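Poly(ADP-ribose) glycohydrolase (Thermomonospora curvata, PDB 3SII) probably breaks down poly(ADP-ribose) by hydrolysing the ribose-ribose glycosidic bonds between its units, on a macrodomain-type catalytic fold. Local coordinates at residues A[90-95]-A[218-223]; A[177-182]-A[223-228]. One frame throughout, in Å; residues are numbered along the deposited sequence.

Contact 1 (A[90-95]-A[218-223]); sequences ACLNFA and GAWGCG. With A1R (5'-O-[(S)-{[(S)-{[(2R,3R,4S)-3,4-dihydroxypyrrolidin-2-yl]methoxy}(hydroxy)phosphoryl]oxy}(hydroxy)phosphoryl]adenosine), chain B.
F94 lies with its ring flat beneath the backbone of W220, whose CA stands 3.8 Å from the ring centroid and almost on the ring normal, a CH-pi contact over the face. The indole of W220 meets the same ring only obliquely, planes 49° apart, with CD1 3.7 Å from F94 CD1. L92 finishes the tight side: with CG anti to the backbone N (chi1 175°), it brings CD2 over the face of the five-membered ring of W220, 3.7 Å from W220 CG. The indole NE1 is satisfied by S175 O, and helix 229-240 adds F236 against both L92 and W220.

Toward the ligand the segments part. The type II beta turn from A219 to C222 starts on the F94 ring, but beyond W220 the loop leaves the strand, and G223 N donates to A1R O1B at 2.8 Å. F94 reaches the ligand as well, its ring edge lying 3.6 Å from A1R O5' at CD2. With the ring of F94 cut back to an alanine, the space under W220 CA is likely to be left unfilled, and A1R O5' would lose the ring edge beside it. A strand end packed under a phosphate-binding loop in this way is characteristic of the macrodomain ADP-ribose pocket.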
ATOM      1  N   ALA A  90       3.792   6.817  -5.716  1.00  9.02           N
ATOM      2  CA  ALA A  90       3.588   6.256  -4.374  1.00  8.92           C
ATOM      3  C   ALA A  90       2.333   5.402  -4.325  1.00  8.97           C
ATOM      4  O   ALA A  90       1.293   5.776  -4.878  1.00 10.40           O
ATOM      5  CB  ALA A  90       3.504   7.372  -3.337  1.00 11.12           C
ATOM      6  N   CYS A  91       2.433   4.264  -3.643  1.00  9.04           N
ATOM      7  CA  CYS A  91       1.342   3.312  -3.531  1.00  7.42           C
ATOM      8  C   CYS A  91       0.993   3.028  -2.077  1.00  8.82           C
ATOM      9  O   CYS A  91       1.880   2.798  -1.261  1.00  9.87           O
ATOM     10  CB  CYS A  91       1.735   1.973  -4.151  1.00  8.06           C
ATOM     11  SG  CYS A  91       2.189   2.017  -5.892  1.00 12.85           S
ATOM     12  N   LEU A  92      -0.296   3.014  -1.769  1.00  7.77           N
ATOM     13  CA  LEU A  92      -0.759   2.631  -0.445  1.00  7.73           C
ATOM     14  C   LEU A  92      -0.752   1.104  -0.313  1.00  9.00           C
ATOM     15  O   LEU A  92      -1.366   0.405  -1.116  1.00  8.54           O
ATOM     16  CB  LEU A  92      -2.162   3.204  -0.193  1.00  9.37           C
ATOM     17  CG  LEU A  92      -2.865   2.794   1.104  1.00  7.36           C
ATOM     18  CD1 LEU A  92      -2.010   3.158   2.334  1.00  9.83           C
ATOM     19  CD2 LEU A  92      -4.268   3.422   1.176  1.00 10.36           C
ATOM     20  N   ASN A  93      -0.019   0.612   0.681  1.00  7.15           N
ATOM     21  CA  ASN A  93       0.001  -0.787   1.103  1.00  7.56           C
ATOM     22  C   ASN A  93      -1.092  -0.973   2.153  1.00 10.38           C
ATOM     23  O   ASN A  93      -1.077  -0.292   3.188  1.00  9.03           O
ATOM     24  CB  ASN A  93       1.385  -1.105   1.696  1.00  7.14           C
ATOM     25  CG  ASN A  93       1.447  -2.474   2.336  1.00  8.20           C
ATOM     26  OD1 ASN A  93       0.638  -3.348   2.030  1.00 11.79           O
ATOM     27  ND2 ASN A  93       2.398  -2.662   3.245  1.00  8.05           N
ATOM     28  N   PHE A  94      -2.047  -1.870   1.867  1.00 10.10           N
ATOM     29  CA  PHE A  94      -3.162  -2.141   2.777  1.00 11.00           C
ATOM     30  C   PHE A  94      -2.632  -3.057   3.873  1.00 11.01           C
ATOM     31  O   PHE A  94      -2.796  -4.285   3.832  1.00 11.26           O
ATOM     32  CB  PHE A  94      -4.329  -2.821   2.043  1.00 11.59           C
ATOM     33  CG  PHE A  94      -4.826  -2.082   0.812  1.00 11.44           C
ATOM     34  CD1 PHE A  94      -4.549  -0.736   0.599  1.00 11.73           C
ATOM     35  CD2 PHE A  94      -5.616  -2.750  -0.121  1.00 11.99           C
ATOM     36  CE1 PHE A  94      -5.021  -0.076  -0.530  1.00 11.13           C
ATOM     37  CE2 PHE A  94      -6.096  -2.095  -1.245  1.00 10.49           C
ATOM     38  CZ  PHE A  94      -5.798  -0.751  -1.451  1.00 10.08           C
ATOM     39  N   ALA A  95      -1.994  -2.437   4.855  1.00 10.13           N
ATOM     40  CA  ALA A  95      -1.035  -3.120   5.708  1.00 10.77           C
ATOM     41  C   ALA A  95      -1.635  -3.910   6.848  1.00 10.62           C
ATOM     42  O   ALA A  95      -2.648  -3.518   7.440  1.00 12.54           O
ATOM     43  CB  ALA A  95      -0.048  -2.114   6.268  1.00 13.14           C
ATOM     44  N   GLY A 218      -6.820   2.775  -3.225  1.00  9.35           N
ATOM     45  CA  GLY A 218      -7.772   1.707  -3.502  1.00  9.78           C
ATOM     46  C   GLY A 218      -8.655   1.441  -2.303  1.00  8.93           C
ATOM     47  O   GLY A 218      -8.804   2.323  -1.436  1.00  9.61           O
ATOM     48  N   ALA A 219      -9.222   0.238  -2.264  1.00  9.45           N
ATOM     49  CA  ALA A 219     -10.205  -0.158  -1.253  1.00 11.84           C
ATOM     50  C   ALA A 219      -9.547  -0.615   0.046  1.00 11.04           C
ATOM     51  O   ALA A 219      -9.770  -1.728   0.540  1.00 10.80           O
ATOM     52  CB  ALA A 219     -11.145  -1.239  -1.814  1.00 10.93           C
ATOM     53  N   TRP A 220      -8.701   0.268   0.559  1.00 11.34           N
ATOM     54  CA  TRP A 220      -8.022   0.139   1.838  1.00  8.90           C
ATOM     55  C   TRP A 220      -8.954  -0.397   2.922  1.00  9.99           C
ATOM     56  O   TRP A 220     -10.011   0.178   3.183  1.00 11.45           O
ATOM     57  CB  TRP A 220      -7.549   1.543   2.198  1.00  8.01           C
ATOM     58  CG  TRP A 220      -6.632   1.712   3.383  1.00  8.01           C
ATOM     59  CD1 TRP A 220      -5.581   0.915   3.771  1.00 12.27           C
ATOM     60  CD2 TRP A 220      -6.694   2.783   4.323  1.00  7.75           C
ATOM     61  NE1 TRP A 220      -4.981   1.448   4.896  1.00  9.90           N
ATOM     62  CE2 TRP A 220      -5.645   2.597   5.245  1.00  9.17           C
ATOM     63  CE3 TRP A 220      -7.531   3.904   4.459  1.00 11.44           C
ATOM     64  CZ2 TRP A 220      -5.421   3.477   6.308  1.00 16.20           C
ATOM     65  CZ3 TRP A 220      -7.313   4.770   5.509  1.00 15.65           C
ATOM     66  CH2 TRP A 220      -6.264   4.558   6.419  1.00 14.84           C
ATOM     67  N   GLY A 221      -8.566  -1.508   3.540  1.00 10.59           N
ATOM     68  CA  GLY A 221      -9.307  -2.039   4.676  1.00 13.74           C
ATOM     69  C   GLY A 221     -10.624  -2.728   4.356  1.00 14.93           C
ATOM     70  O   GLY A 221     -11.341  -3.137   5.267  1.00 13.78           O
ATOM     71  N   CYS A 222     -10.928  -2.900   3.072  1.00 10.76           N
ATOM     72  CA  CYS A 222     -12.256  -3.369   2.665  1.00 11.62           C
ATOM     73  C   CYS A 222     -12.335  -4.862   2.366  1.00 13.30           C
ATOM     74  O   CYS A 222     -13.366  -5.349   1.894  1.00 15.65           O
ATOM     75  CB  CYS A 222     -12.756  -2.561   1.466  1.00 13.98           C
ATOM     76  SG  CYS A 222     -13.042  -0.824   1.838  1.00 14.41           S
ATOM     77  N   GLY A 223     -11.249  -5.576   2.640  1.00 15.14           N
ATOM     78  CA  GLY A 223     -11.219  -7.022   2.479  1.00 16.45           C
ATOM     79  C   GLY A 223     -11.304  -7.682   3.841  1.00 18.70           C
ATOM     80  O   GLY A 223     -12.340  -7.649   4.500  1.00 17.44           O
TER
HETATM   81  N1  A1R B1001      -4.800  -4.578  -6.005  1.00  9.96           N
HETATM   82  C2  A1R B1001      -5.881  -3.750  -5.876  1.00 11.98           C
HETATM   83  N3  A1R B1001      -6.969  -4.087  -5.129  1.00 10.13           N
HETATM   84  C4  A1R B1001      -6.880  -5.275  -4.554  1.00 11.52           C
HETATM   85  C5  A1R B1001      -5.831  -6.188  -4.607  1.00 11.06           C
HETATM   86  C6  A1R B1001      -4.766  -5.776  -5.382  1.00 11.23           C
HETATM   87  N6  A1R B1001      -3.618  -6.608  -5.560  1.00 13.96           N
HETATM   88  N7  A1R B1001      -6.128  -7.317  -3.853  1.00 13.88           N
HETATM   89  C8  A1R B1001      -7.349  -7.085  -3.336  1.00 14.19           C
HETATM   90  N9  A1R B1001      -7.861  -5.863  -3.731  1.00 13.24           N
HETATM   91  C1' A1R B1001      -9.126  -5.248  -3.373  1.00 13.17           C
HETATM   92  C2' A1R B1001     -10.186  -6.217  -2.973  1.00 12.99           C
HETATM   93  O2' A1R B1001     -11.432  -5.766  -3.384  1.00 14.53           O
HETATM   94  C3' A1R B1001     -10.107  -6.233  -1.496  1.00 13.87           C
HETATM   95  O3' A1R B1001     -11.330  -6.510  -0.906  1.00 15.90           O
HETATM   96  O4' A1R B1001      -8.945  -4.387  -2.276  1.00 14.01           O
HETATM   97  C4' A1R B1001      -9.670  -4.852  -1.168  1.00 15.82           C
HETATM   98  C5' A1R B1001      -8.884  -4.790   0.125  1.00 19.75           C
HETATM   99  O5' A1R B1001      -7.764  -5.617   0.062  1.00 18.76           O
HETATM  100  PA  A1R B1001      -7.228  -6.361   1.374  1.00 18.69           P
HETATM  101  O1A A1R B1001      -5.864  -6.845   0.970  1.00 16.32           O
HETATM  102  O2A A1R B1001      -8.121  -7.435   1.889  1.00 27.73           O
HETATM  103  O3A A1R B1001      -7.036  -5.189   2.424  1.00 18.11           O
HETATM  104  PB  A1R B1001      -7.450  -5.108   3.968  1.00 20.94           P
HETATM  105  O1B A1R B1001      -8.941  -5.214   4.180  1.00 17.02           O
HETATM  106  O2B A1R B1001      -6.908  -3.800   4.470  1.00 21.41           O
HETATM  107  O5N A1R B1001      -6.823  -6.357   4.701  1.00 31.19           O
HETATM  108  C5N A1R B1001      -5.520  -6.335   5.197  1.00 37.95           C
HETATM  109  N4N A1R B1001      -4.837  -8.193   4.701  1.00 25.58           N
HETATM  110  C1N A1R B1001      -3.487  -8.475   4.232  1.00 34.00           C
HETATM  111  O2N A1R B1001      -1.494  -8.274   5.500  1.00 25.30           O
HETATM  112  C2N A1R B1001      -2.592  -7.592   5.045  1.00 26.60           C
HETATM  113  O3N A1R B1001      -3.683  -7.988   7.123  1.00 32.85           O
HETATM  114  C3N A1R B1001      -3.485  -7.066   6.108  1.00 27.84           C
HETATM  115  C4N A1R B1001      -4.918  -7.195   5.889  1.00 29.49           C

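Contact 2 (A[177-182]-A[223-228]); sequences APNRRA and GVFGND. With A1R (5'-O-[(S)-{[(S)-{[(2R,3R,4S)-3,4-dihydroxypyrrolidin-2-yl]methoxy}(hydroxy)phosphoryl]oxy}(hydroxy)phosphoryl]adenosine), chain B.
The backbones come closest at N179 and F225, CA atoms 4.5 Å apart, where the start of helix 180-183 meets the type I beta turn 223-226. This turn belongs to the diphosphate-binding loop of the macrodomain: F225 N donates to A1R O1B, and V224 N to A1R O2A. From the helix side, R181 N donates to F225 O at 3.0 Å.

The ring of F225 is sandwiched. A1R C5N lies over one face; N179 backs the other, its side-chain amide stacked at 26° to the ring plane, with ND2 3.7 Å from F225 CE1. N179 is also the helix N-cap: OD1 accepts from A182 N and takes a bond from a water that also donates to V224 O, while ND2 is held by Y143 OH. A177 O also comes close, 3.2 Å from F225 CD2.

The two arginines leave the helix differently. R180 runs extended beside D228, their charged ends not in contact, and a water links its NH1, weakly, to N227 OD1 and D228 N. D228 OD1 caps the next helix at A230 N. R181 bends at chi3 (-56°) and lays one guanidinium face over V224 O, which stands 3.3 Å from NE at an angle too poor for a hydrogen bond. Deeper in, N227 ND2 donates to P178 O at 2.9 Å, in the carbonyl plane, and bonds G221 O as well.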
ATOM      1  N   ALA A 177      -5.487   0.050   7.968  1.00 10.82           N
ATOM      2  CA  ALA A 177      -6.840   0.505   8.209  1.00 10.74           C
ATOM      3  C   ALA A 177      -7.324  -0.124   9.512  1.00 12.83           C
ATOM      4  O   ALA A 177      -6.815  -1.175   9.926  1.00 13.01           O
ATOM      5  CB  ALA A 177      -7.751   0.089   7.053  1.00 11.04           C
ATOM      6  N   PRO A 178      -8.314   0.503  10.164  1.00 13.19           N
ATOM      7  CA  PRO A 178      -8.889  -0.150  11.346  1.00 12.75           C
ATOM      8  C   PRO A 178      -9.479  -1.513  10.989  1.00 17.26           C
ATOM      9  O   PRO A 178     -10.040  -1.696   9.901  1.00 14.80           O
ATOM     10  CB  PRO A 178      -9.984   0.824  11.785  1.00 17.85           C
ATOM     11  CG  PRO A 178     -10.306   1.623  10.559  1.00 17.27           C
ATOM     12  CD  PRO A 178      -8.996   1.765   9.833  1.00 12.67           C
ATOM     13  N   ASN A 179      -9.341  -2.468  11.900  1.00 15.55           N
ATOM     14  CA  ASN A 179      -9.901  -3.795  11.697  1.00 15.45           C
ATOM     15  C   ASN A 179     -11.358  -3.773  12.124  1.00 18.27           C
ATOM     16  O   ASN A 179     -11.708  -4.194  13.236  1.00 19.61           O
ATOM     17  CB  ASN A 179      -9.105  -4.835  12.491  1.00 20.79           C
ATOM     18  CG  ASN A 179      -9.443  -6.266  12.095  1.00 28.33           C
ATOM     19  OD1 ASN A 179     -10.540  -6.555  11.617  1.00 19.99           O
ATOM     20  ND2 ASN A 179      -8.496  -7.172  12.305  1.00 37.72           N
ATOM     21  N   ARG A 180     -12.207  -3.263  11.237  1.00 16.07           N
ATOM     22  CA  ARG A 180     -13.610  -3.065  11.568  1.00 18.61           C
ATOM     23  C   ARG A 180     -14.320  -4.380  11.841  1.00 18.99           C
ATOM     24  O   ARG A 180     -15.282  -4.434  12.611  1.00 20.64           O
ATOM     25  CB  ARG A 180     -14.327  -2.297  10.460  1.00 19.77           C
ATOM     26  CG  ARG A 180     -15.745  -1.955  10.858  1.00 23.36           C
ATOM     27  CD  ARG A 180     -16.449  -1.080   9.859  1.00 29.12           C
ATOM     28  NE  ARG A 180     -17.769  -0.714  10.368  1.00 36.65           N
ATOM     29  CZ  ARG A 180     -18.747  -0.218   9.619  1.00 48.61           C
ATOM     30  NH1 ARG A 180     -18.558  -0.029   8.320  1.00 44.77           N
ATOM     31  NH2 ARG A 180     -19.915   0.085  10.170  1.00 52.54           N
ATOM     32  N   ARG A 181     -13.844  -5.444  11.209  1.00 19.69           N
ATOM     33  CA  ARG A 181     -14.386  -6.773  11.443  1.00 22.21           C
ATOM     34  C   ARG A 181     -14.276  -7.166  12.911  1.00 24.58           C
ATOM     35  O   ARG A 181     -15.218  -7.714  13.490  1.00 26.84           O
ATOM     36  CB  ARG A 181     -13.659  -7.789  10.562  1.00 25.51           C
ATOM     37  CG  ARG A 181     -14.152  -9.213  10.716  1.00 38.42           C
ATOM     38  CD  ARG A 181     -13.771 -10.048   9.502  1.00 51.80           C
ATOM     39  NE  ARG A 181     -14.272  -9.450   8.267  1.00 60.99           N
ATOM     40  CZ  ARG A 181     -14.258 -10.051   7.083  1.00 68.58           C
ATOM     41  NH1 ARG A 181     -13.772 -11.280   6.965  1.00 74.24           N
ATOM     42  NH2 ARG A 181     -14.737  -9.426   6.015  1.00 67.69           N
ATOM     43  N   ALA A 182     -13.129  -6.871  13.517  1.00 21.40           N
ATOM     44  CA  ALA A 182     -12.877  -7.238  14.905  1.00 26.57           C
ATOM     45  C   ALA A 182     -13.599  -6.309  15.883  1.00 25.99           C
ATOM     46  O   ALA A 182     -13.938  -6.703  16.999  1.00 28.68           O
ATOM     47  CB  ALA A 182     -11.382  -7.251  15.186  1.00 28.63           C
ATOM     48  N   GLY A 223     -11.249  -5.576   2.640  1.00 15.14           N
ATOM     49  CA  GLY A 223     -11.219  -7.022   2.479  1.00 16.45           C
ATOM     50  C   GLY A 223     -11.304  -7.682   3.841  1.00 18.70           C
ATOM     51  O   GLY A 223     -12.340  -7.649   4.500  1.00 17.44           O
ATOM     52  N   VAL A 224     -10.188  -8.255   4.274  1.00 24.90           N
ATOM     53  CA  VAL A 224     -10.111  -8.937   5.555  1.00 29.06           C
ATOM     54  C   VAL A 224     -10.553  -8.044   6.713  1.00 21.83           C
ATOM     55  O   VAL A 224     -11.160  -8.516   7.673  1.00 22.80           O
ATOM     56  CB  VAL A 224      -8.675  -9.421   5.831  1.00 33.51           C
ATOM     57  CG1 VAL A 224      -8.624 -10.200   7.134  1.00 42.18           C
ATOM     58  CG2 VAL A 224      -8.167 -10.272   4.673  1.00 39.71           C
ATOM     59  N   PHE A 225     -10.241  -6.757   6.619  1.00 17.63           N
ATOM     60  CA  PHE A 225     -10.537  -5.823   7.712  1.00 15.42           C
ATOM     61  C   PHE A 225     -11.993  -5.363   7.743  1.00 15.68           C
ATOM     62  O   PHE A 225     -12.407  -4.692   8.685  1.00 16.57           O
ATOM     63  CB  PHE A 225      -9.591  -4.618   7.673  1.00 14.57           C
ATOM     64  CG  PHE A 225      -8.211  -4.898   8.219  1.00 15.45           C
ATOM     65  CD1 PHE A 225      -7.884  -6.147   8.719  1.00 20.70           C
ATOM     66  CD2 PHE A 225      -7.245  -3.903   8.232  1.00 18.28           C
ATOM     67  CE1 PHE A 225      -6.617  -6.404   9.219  1.00 19.56           C
ATOM     68  CE2 PHE A 225      -5.968  -4.152   8.726  1.00 19.16           C
ATOM     69  CZ  PHE A 225      -5.658  -5.409   9.225  1.00 17.39           C
ATOM     70  N   GLY A 226     -12.754  -5.714   6.711  1.00 14.19           N
ATOM     71  CA  GLY A 226     -14.202  -5.548   6.715  1.00 16.37           C
ATOM     72  C   GLY A 226     -14.742  -4.126   6.763  1.00 14.33           C
ATOM     73  O   GLY A 226     -15.841  -3.886   7.267  1.00 16.01           O
ATOM     74  N   ASN A 227     -13.983  -3.167   6.253  1.00 13.86           N
ATOM     75  CA  ASN A 227     -14.524  -1.822   6.157  1.00 13.48           C
ATOM     76  C   ASN A 227     -15.521  -1.716   5.009  1.00 15.33           C
ATOM     77  O   ASN A 227     -15.523  -2.540   4.097  1.00 16.90           O
ATOM     78  CB  ASN A 227     -13.412  -0.778   5.991  1.00 13.12           C
ATOM     79  CG  ASN A 227     -12.703  -0.480   7.288  1.00 13.42           C
ATOM     80  OD1 ASN A 227     -13.161   0.343   8.086  1.00 14.09           O
ATOM     81  ND2 ASN A 227     -11.586  -1.158   7.516  1.00 13.35           N
ATOM     82  N   ASP A 228     -16.361  -0.689   5.073  1.00 15.46           N
ATOM     83  CA  ASP A 228     -17.398  -0.431   4.084  1.00 15.29           C
ATOM     84  C   ASP A 228     -16.790   0.340   2.912  1.00 13.83           C
ATOM     85  O   ASP A 228     -16.307   1.457   3.086  1.00 15.09           O
ATOM     86  CB  ASP A 228     -18.503   0.402   4.746  1.00 16.25           C
ATOM     87  CG  ASP A 228     -19.622   0.770   3.790  1.00 19.73           C
ATOM     88  OD1 ASP A 228     -19.520   0.471   2.584  1.00 25.50           O
ATOM     89  OD2 ASP A 228     -20.611   1.378   4.255  1.00 29.53           O
TER
HETATM   90  N1  A1R B1001      -4.800  -4.578  -6.005  1.00  9.96           N
HETATM   91  C2  A1R B1001      -5.881  -3.750  -5.876  1.00 11.98           C
HETATM   92  N3  A1R B1001      -6.969  -4.087  -5.129  1.00 10.13           N
HETATM   93  C4  A1R B1001      -6.880  -5.275  -4.554  1.00 11.52           C
HETATM   94  C5  A1R B1001      -5.831  -6.188  -4.607  1.00 11.06           C
HETATM   95  C6  A1R B1001      -4.766  -5.776  -5.382  1.00 11.23           C
HETATM   96  N6  A1R B1001      -3.618  -6.608  -5.560  1.00 13.96           N
HETATM   97  N7  A1R B1001      -6.128  -7.317  -3.853  1.00 13.88           N
HETATM   98  C8  A1R B1001      -7.349  -7.085  -3.336  1.00 14.19           C
HETATM   99  N9  A1R B1001      -7.861  -5.863  -3.731  1.00 13.24           N
HETATM  100  C1' A1R B1001      -9.126  -5.248  -3.373  1.00 13.17           C
HETATM  101  C2' A1R B1001     -10.186  -6.217  -2.973  1.00 12.99           C
HETATM  102  O2' A1R B1001     -11.432  -5.766  -3.384  1.00 14.53           O
HETATM  103  C3' A1R B1001     -10.107  -6.233  -1.496  1.00 13.87           C
HETATM  104  O3' A1R B1001     -11.330  -6.510  -0.906  1.00 15.90           O
HETATM  105  O4' A1R B1001      -8.945  -4.387  -2.276  1.00 14.01           O
HETATM  106  C4' A1R B1001      -9.670  -4.852  -1.168  1.00 15.82           C
HETATM  107  C5' A1R B1001      -8.884  -4.790   0.125  1.00 19.75           C
HETATM  108  O5' A1R B1001      -7.764  -5.617   0.062  1.00 18.76           O
HETATM  109  PA  A1R B1001      -7.228  -6.361   1.374  1.00 18.69           P
HETATM  110  O1A A1R B1001      -5.864  -6.845   0.970  1.00 16.32           O
HETATM  111  O2A A1R B1001      -8.121  -7.435   1.889  1.00 27.73           O
HETATM  112  O3A A1R B1001      -7.036  -5.189   2.424  1.00 18.11           O
HETATM  113  PB  A1R B1001      -7.450  -5.108   3.968  1.00 20.94           P
HETATM  114  O1B A1R B1001      -8.941  -5.214   4.180  1.00 17.02           O
HETATM  115  O2B A1R B1001      -6.908  -3.800   4.470  1.00 21.41           O
HETATM  116  O5N A1R B1001      -6.823  -6.357   4.701  1.00 31.19           O
HETATM  117  C5N A1R B1001      -5.520  -6.335   5.197  1.00 37.95           C
HETATM  118  N4N A1R B1001      -4.837  -8.193   4.701  1.00 25.58           N
HETATM  119  C1N A1R B1001      -3.487  -8.475   4.232  1.00 34.00           C
HETATM  120  O2N A1R B1001      -1.494  -8.274   5.500  1.00 25.30           O
HETATM  121  C2N A1R B1001      -2.592  -7.592   5.045  1.00 26.60           C
HETATM  122  O3N A1R B1001      -3.683  -7.988   7.123  1.00 32.85           O
HETATM  123  C3N A1R B1001      -3.485  -7.066   6.108  1.00 27.84           C
HETATM  124  C4N A1R B1001      -4.918  -7.195   5.889  1.00 29.49           C
HETATM  125  O   HOH W   1     -10.226  -9.237  10.079  1.00 27.20           O
HETATM  126  O   HOH W   2     -15.731   1.072   7.350  1.00 19.08           O

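How the contacts relate
Contacts 1 and 2 use successive parts of one loop, 218-223 and 223-228, and share G223; their centres are 11 Å apart. Contact 1 is buried, about 5 Å from the centre of the chain to its own centre; contact 2 lies about 15 Å out and is partly buried. They join directly where G221 O lies 2.8 Å from N227 N, a probable hydrogen bond, where G221 CA packs 3.5 Å from A177 CB, and where A95 O sits 3.6 Å from F225 CE2. Both hold the diphosphate of A1R and both touch its pyrrolidine end, through F94 and A95 in contact 1 and F225 in contact 2; F94 and A219 also lie beside the adenosine ribose. E112, Q111 and T74 add hydrogen bonds.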